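Succinate-semialdehyde dehydrogenase (Synechococcus sp., PDB 4ITA) probably oxidises succinic semialdehyde to succinate with NADP+ as hydride acceptor, as a member of the aldehyde dehydrogenase family. Local coordinates at residues E282-K287 with P345-E350; G294-P299 with I303-T308. One frame throughout, in Å; residues are numbered along the deposited sequence.

Contact 1. Residues E282-K287 with P345-E350; sequences EKLHLK and PTILTE
Ile347 drives the end of its side chain against the backbone of the helix at Leu284 and His285, where helix 274-289 packs on strand 346-349 of the mixed seven-stranded sheet in this alpha/beta aldehyde dehydrogenase fold. CD1 does all the touching: it rests 3.6 Å from His285 CA and 3.8 Å from His285 N. It is also 4.0 Å from Leu284 O, so the methyl lies chiefly against the peptide linking these two residues. Two torsions explain the reach. CG1 lies anti to the carbonyl carbon of Ile347 (chi1 -60°), and chi2 of 169° then straightens the branch, carrying CD1 off the strand toward the helix. Leu284 answers with one of its two methyl branches, and the two side chains run at a slant to each other. The His285 side chain touches Leu330 and Leu331 of strand 328-331. Farther along the same helix, Phe288 also packs on Ile347, while Leu284 also touches Thr253 of helix 245-257, which packs beside it.

What sets Ile347 in place is the sheet itself. Its backbone is hydrogen-bonded to Leu330 and Leu331 of the antiparallel strand, and the flanking Thr346 and Leu348 pair with Ala367 of the parallel strand next to it. Held in this way, Ile347 meets the helix side chains through a single apolar pair, Leu284 CD2 to Ile347 CD1 at 4.2 Å.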
loop_
_atom_site.group_PDB
_atom_site.type_symbol
_atom_site.label_atom_id
_atom_site.label_comp_id
_atom_site.label_asym_id
_atom_site.label_seq_id
_atom_site.Cartn_x
_atom_site.Cartn_y
_atom_site.Cartn_z
ATOM N N GLU A 282 -27.835 1.108 32.931
ATOM C CA GLU A 282 -29.249 1.451 33.085
ATOM C C GLU A 282 -29.614 2.585 32.137
ATOM O O GLU A 282 -30.641 2.542 31.459
ATOM C CB GLU A 282 -29.586 1.845 34.532
ATOM C CG GLU A 282 -30.981 2.484 34.663
ATOM C CD GLU A 282 -31.444 2.690 36.099
ATOM O OE1 GLU A 282 -31.761 1.689 36.767
ATOM O OE2 GLU A 282 -31.520 3.857 36.550
ATOM N N LYS A 283 -28.766 3.606 32.096
ATOM C CA LYS A 283 -29.005 4.759 31.238
ATOM C C LYS A 283 -28.941 4.402 29.751
ATOM O O LYS A 283 -29.701 4.950 28.947
ATOM C CB LYS A 283 -28.059 5.909 31.601
ATOM C CG LYS A 283 -28.421 6.538 32.945
ATOM C CD LYS A 283 -27.468 7.644 33.369
ATOM C CE LYS A 283 -28.039 8.394 34.567
ATOM N NZ LYS A 283 -27.071 9.369 35.134
ATOM N N LEU A 284 -28.063 3.468 29.389
ATOM C CA LEU A 284 -27.960 3.026 27.998
ATOM C C LEU A 284 -29.225 2.261 27.611
ATOM O O LEU A 284 -29.796 2.459 26.535
ATOM C CB LEU A 284 -26.731 2.130 27.823
ATOM C CG LEU A 284 -26.383 1.776 26.376
ATOM C CD1 LEU A 284 -25.715 2.959 25.701
ATOM C CD2 LEU A 284 -25.500 0.535 26.317
ATOM N N HIS A 285 -29.651 1.381 28.511
ATOM C CA HIS A 285 -30.889 0.625 28.379
ATOM C C HIS A 285 -32.069 1.573 28.135
ATOM O O HIS A 285 -32.827 1.408 27.183
ATOM C CB HIS A 285 -31.088 -0.179 29.671
ATOM C CG HIS A 285 -32.243 -1.130 29.649
ATOM N ND1 HIS A 285 -32.537 -1.947 30.718
ATOM C CD2 HIS A 285 -33.172 -1.402 28.702
ATOM C CE1 HIS A 285 -33.595 -2.681 30.432
ATOM N NE2 HIS A 285 -34.002 -2.369 29.214
ATOM N N LEU A 286 -32.203 2.588 28.983
ATOM C CA LEU A 286 -33.269 3.576 28.839
ATOM C C LEU A 286 -33.213 4.323 27.504
ATOM O O LEU A 286 -34.240 4.525 26.856
ATOM C CB LEU A 286 -33.211 4.562 30.008
ATOM C CG LEU A 286 -33.537 3.949 31.376
ATOM C CD1 LEU A 286 -33.109 4.896 32.494
ATOM C CD2 LEU A 286 -35.019 3.630 31.484
ATOM N N LYS A 287 -32.015 4.728 27.088
ATOM C CA LYS A 287 -31.884 5.478 25.842
ATOM C C LYS A 287 -32.254 4.607 24.637
ATOM O O LYS A 287 -32.987 5.036 23.744
ATOM C CB LYS A 287 -30.469 6.049 25.703
ATOM C CG LYS A 287 -30.380 7.275 24.806
ATOM C CD LYS A 287 -31.088 8.470 25.439
ATOM C CE LYS A 287 -31.312 9.590 24.431
ATOM N NZ LYS A 287 -32.235 10.643 24.954
ATOM N N PRO A 345 -33.305 -1.961 18.393
ATOM C CA PRO A 345 -32.157 -1.736 19.277
ATOM C C PRO A 345 -32.090 -2.828 20.337
ATOM O O PRO A 345 -33.101 -3.150 20.966
ATOM C CB PRO A 345 -32.479 -0.383 19.910
ATOM C CG PRO A 345 -33.254 0.333 18.836
ATOM C CD PRO A 345 -34.108 -0.737 18.205
ATOM N N THR A 346 -30.905 -3.395 20.517
ATOM C CA THR A 346 -30.732 -4.580 21.339
ATOM C C THR A 346 -29.487 -4.427 22.197
ATOM O O THR A 346 -28.485 -3.868 21.753
ATOM C CB THR A 346 -30.599 -5.836 20.450
ATOM O OG1 THR A 346 -31.807 -6.031 19.709
ATOM C CG2 THR A 346 -30.310 -7.093 21.270
ATOM N N ILE A 347 -29.555 -4.921 23.432
ATOM C CA ILE A 347 -28.397 -4.931 24.313
ATOM C C ILE A 347 -28.199 -6.333 24.857
ATOM O O ILE A 347 -29.139 -6.922 25.407
ATOM C CB ILE A 347 -28.552 -3.935 25.483
ATOM C CG1 ILE A 347 -28.712 -2.500 24.958
ATOM C CG2 ILE A 347 -27.371 -4.053 26.450
ATOM C CD1 ILE A 347 -29.123 -1.494 26.026
ATOM N N LEU A 348 -26.992 -6.866 24.672
ATOM C CA LEU A 348 -26.606 -8.179 25.187
ATOM C C LEU A 348 -25.576 -8.021 26.293
ATOM O O LEU A 348 -24.621 -7.239 26.175
ATOM C CB LEU A 348 -26.015 -9.051 24.074
ATOM C CG LEU A 348 -26.863 -9.295 22.822
ATOM C CD1 LEU A 348 -26.082 -10.105 21.795
ATOM C CD2 LEU A 348 -28.181 -9.973 23.165
ATOM N N THR A 349 -25.774 -8.774 27.371
ATOM C CA THR A 349 -24.871 -8.758 28.512
ATOM C C THR A 349 -24.499 -10.188 28.884
ATOM O O THR A 349 -25.097 -11.148 28.383
ATOM C CB THR A 349 -25.539 -8.105 29.732
ATOM O OG1 THR A 349 -26.643 -8.915 30.157
ATOM C CG2 THR A 349 -26.044 -6.700 29.396
ATOM N N GLU A 350 -23.506 -10.318 29.757
ATOM C CA GLU A 350 -23.110 -11.619 30.307
ATOM C C GLU A 350 -22.827 -12.638 29.210
ATOM O O GLU A 350 -23.218 -13.802 29.303
ATOM C CB GLU A 350 -24.189 -12.163 31.252
ATOM C CG GLU A 350 -24.553 -11.236 32.392
ATOM C CD GLU A 350 -25.695 -11.779 33.234
ATOM O OE1 GLU A 350 -25.888 -13.014 33.249
ATOM O OE2 GLU A 350 -26.400 -10.968 33.871
#

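Contact 2. Residues G294-P299 with I303-T308; sequences GDPMAP and IGPLAT
With phi 170° and psi -157°, Gly294 is almost fully extended, so its own N-H and C=O face the same way, toward Ile303 and Gly304. The N-H uses this to give a hydrogen bond to Ile303 O, at 3.0 Å from Gly294 N, nearly straight at hydrogen (161°) and running close to the line of the acceptor's C=O. The carbonyl beside it meets a CH: Gly294 O lies 3.6 Å from Gly304 CA in a CA-H...O contact. Gly294 O is also 3.5 Å from Ile303 O, a pair of acceptors that probably repel each other mildly.

Two prolines extend the contact. Their rings cross at about a right angle, Pro296 CD sitting 3.8 Å from Pro305 CD, with Pro296 CG hardly farther from the same atom. Pro296 CB, for its part, comes within 4.3 Å of Gly304 CA.

A type I beta turn from Asp295 to Ala298 fixes Pro296. It is closed by Ala298 N bonding to Asp295 O at 3.1 Å and reinforced by an Asx turn, in which Met297 N donates to Asp295 OD1 at 3.0 Å from above the carboxylate plane. Asp295 O also takes a bond from Thr301 OG1, tying the turn to the short link between the segments.

All this lies in the connection from helix 274-289 to helix 309-325. Asn260 OD1 takes the N-H of Gly304, Thr11 touches both prolines, and Thr72 of helix 64-75 packs on Pro296 and Met297. Beyond them, Thr308 OG1 N-caps helix 309-325 by bonding to Ile311 N.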
loop_
_atom_site.group_PDB
_atom_site.type_symbol
_atom_site.label_atom_id
_atom_site.label_comp_id
_atom_site.label_asym_id
_atom_site.label_seq_id
_atom_site.Cartn_x
_atom_site.Cartn_y
_atom_site.Cartn_z
ATOM N N GLY A 294 -39.298 3.112 12.734
ATOM C CA GLY A 294 -40.352 3.297 11.756
ATOM C C GLY A 294 -39.853 3.659 10.376
ATOM O O GLY A 294 -38.710 3.376 10.016
ATOM N N ASP A 295 -40.736 4.280 9.602
ATOM C CA ASP A 295 -40.447 4.675 8.227
ATOM C C ASP A 295 -39.289 5.662 8.228
ATOM O O ASP A 295 -39.380 6.722 8.829
ATOM C CB ASP A 295 -41.688 5.334 7.612
ATOM C CG ASP A 295 -41.566 5.543 6.106
ATOM O OD1 ASP A 295 -40.438 5.591 5.580
ATOM O OD2 ASP A 295 -42.617 5.656 5.440
ATOM N N PRO A 296 -38.188 5.310 7.544
ATOM C CA PRO A 296 -37.017 6.193 7.562
ATOM C C PRO A 296 -37.239 7.533 6.848
ATOM O O PRO A 296 -36.481 8.477 7.075
ATOM C CB PRO A 296 -35.936 5.354 6.865
ATOM C CG PRO A 296 -36.695 4.397 5.996
ATOM C CD PRO A 296 -37.931 4.063 6.804
ATOM N N MET A 297 -38.277 7.632 6.023
ATOM C CA MET A 297 -38.594 8.919 5.401
ATOM C C MET A 297 -39.182 9.934 6.385
ATOM O O MET A 297 -39.120 11.136 6.141
ATOM C CB MET A 297 -39.528 8.745 4.201
ATOM C CG MET A 297 -38.848 8.249 2.929
ATOM S SD MET A 297 -37.530 9.299 2.219
ATOM C CE MET A 297 -38.356 10.877 2.016
ATOM N N ALA A 298 -39.732 9.459 7.503
ATOM C CA ALA A 298 -40.287 10.353 8.518
ATOM C C ALA A 298 -39.175 10.993 9.344
ATOM O O ALA A 298 -38.297 10.297 9.839
ATOM C CB ALA A 298 -41.249 9.597 9.414
ATOM N N PRO A 299 -39.208 12.327 9.508
ATOM C CA PRO A 299 -38.097 13.019 10.176
ATOM C C PRO A 299 -37.899 12.637 11.645
ATOM O O PRO A 299 -36.808 12.819 12.189
ATOM C CB PRO A 299 -38.478 14.500 10.053
ATOM C CG PRO A 299 -39.957 14.502 9.806
ATOM C CD PRO A 299 -40.219 13.269 8.996
ATOM N N ILE A 303 -34.642 4.807 13.935
ATOM C CA ILE A 303 -34.222 3.512 13.424
ATOM C C ILE A 303 -35.132 3.074 12.275
ATOM O O ILE A 303 -36.316 2.808 12.488
ATOM C CB ILE A 303 -34.307 2.419 14.526
ATOM C CG1 ILE A 303 -33.565 2.844 15.800
ATOM C CG2 ILE A 303 -33.798 1.080 14.004
ATOM C CD1 ILE A 303 -32.070 3.000 15.629
ATOM N N GLY A 304 -34.587 3.026 11.062
ATOM C CA GLY A 304 -35.276 2.408 9.938
ATOM C C GLY A 304 -34.964 0.922 9.871
ATOM O O GLY A 304 -34.356 0.366 10.784
ATOM N N PRO A 305 -35.364 0.265 8.779
ATOM C CA PRO A 305 -35.076 -1.159 8.611
ATOM C C PRO A 305 -33.597 -1.370 8.300
ATOM O O PRO A 305 -32.939 -0.446 7.815
ATOM C CB PRO A 305 -35.905 -1.531 7.375
ATOM C CG PRO A 305 -35.898 -0.260 6.556
ATOM C CD PRO A 305 -35.973 0.857 7.571
ATOM N N LEU A 306 -33.085 -2.563 8.570
ATOM C CA LEU A 306 -31.782 -2.951 8.048
ATOM C C LEU A 306 -31.861 -3.004 6.524
ATOM O O LEU A 306 -32.949 -3.114 5.955
ATOM C CB LEU A 306 -31.362 -4.303 8.618
ATOM C CG LEU A 306 -31.265 -4.334 10.144
ATOM C CD1 LEU A 306 -30.895 -5.729 10.606
ATOM C CD2 LEU A 306 -30.250 -3.307 10.648
ATOM N N ALA A 307 -30.721 -2.944 5.855
ATOM C CA ALA A 307 -30.746 -2.706 4.412
ATOM C C ALA A 307 -31.228 -3.887 3.587
ATOM O O ALA A 307 -31.778 -3.696 2.504
ATOM C CB ALA A 307 -29.399 -2.260 3.923
ATOM N N THR A 308 -30.984 -5.106 4.060
ATOM C CA THR A 308 -31.300 -6.296 3.269
ATOM C C THR A 308 -31.840 -7.419 4.138
ATOM O O THR A 308 -31.621 -7.443 5.350
ATOM C CB THR A 308 -30.062 -6.857 2.516
ATOM O OG1 THR A 308 -29.200 -7.530 3.439
ATOM C CG2 THR A 308 -29.282 -5.760 1.782
#

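Following the chain from the N terminus, strand 267-273 leads into helix 274-289, where contact 1 begins. The chain then passes through the loop holding both segments of contact 2, which closes a tight bend with only three residues between 294-299 and 303-308. Helix 309-325 and strand 328-331 follow, and strand 346-349 returns to helix 274-289, completing contact 1 across 57 intervening residues. Contact 2 is therefore nested inside contact 1. Their centres are about 21 Å apart, yet they touch, with Pro345 CG 4.0 Å from Ile303 CG1. Contact 1 ties helix to sheet; contact 2 shapes the connection between helices 274-289 and 309-325.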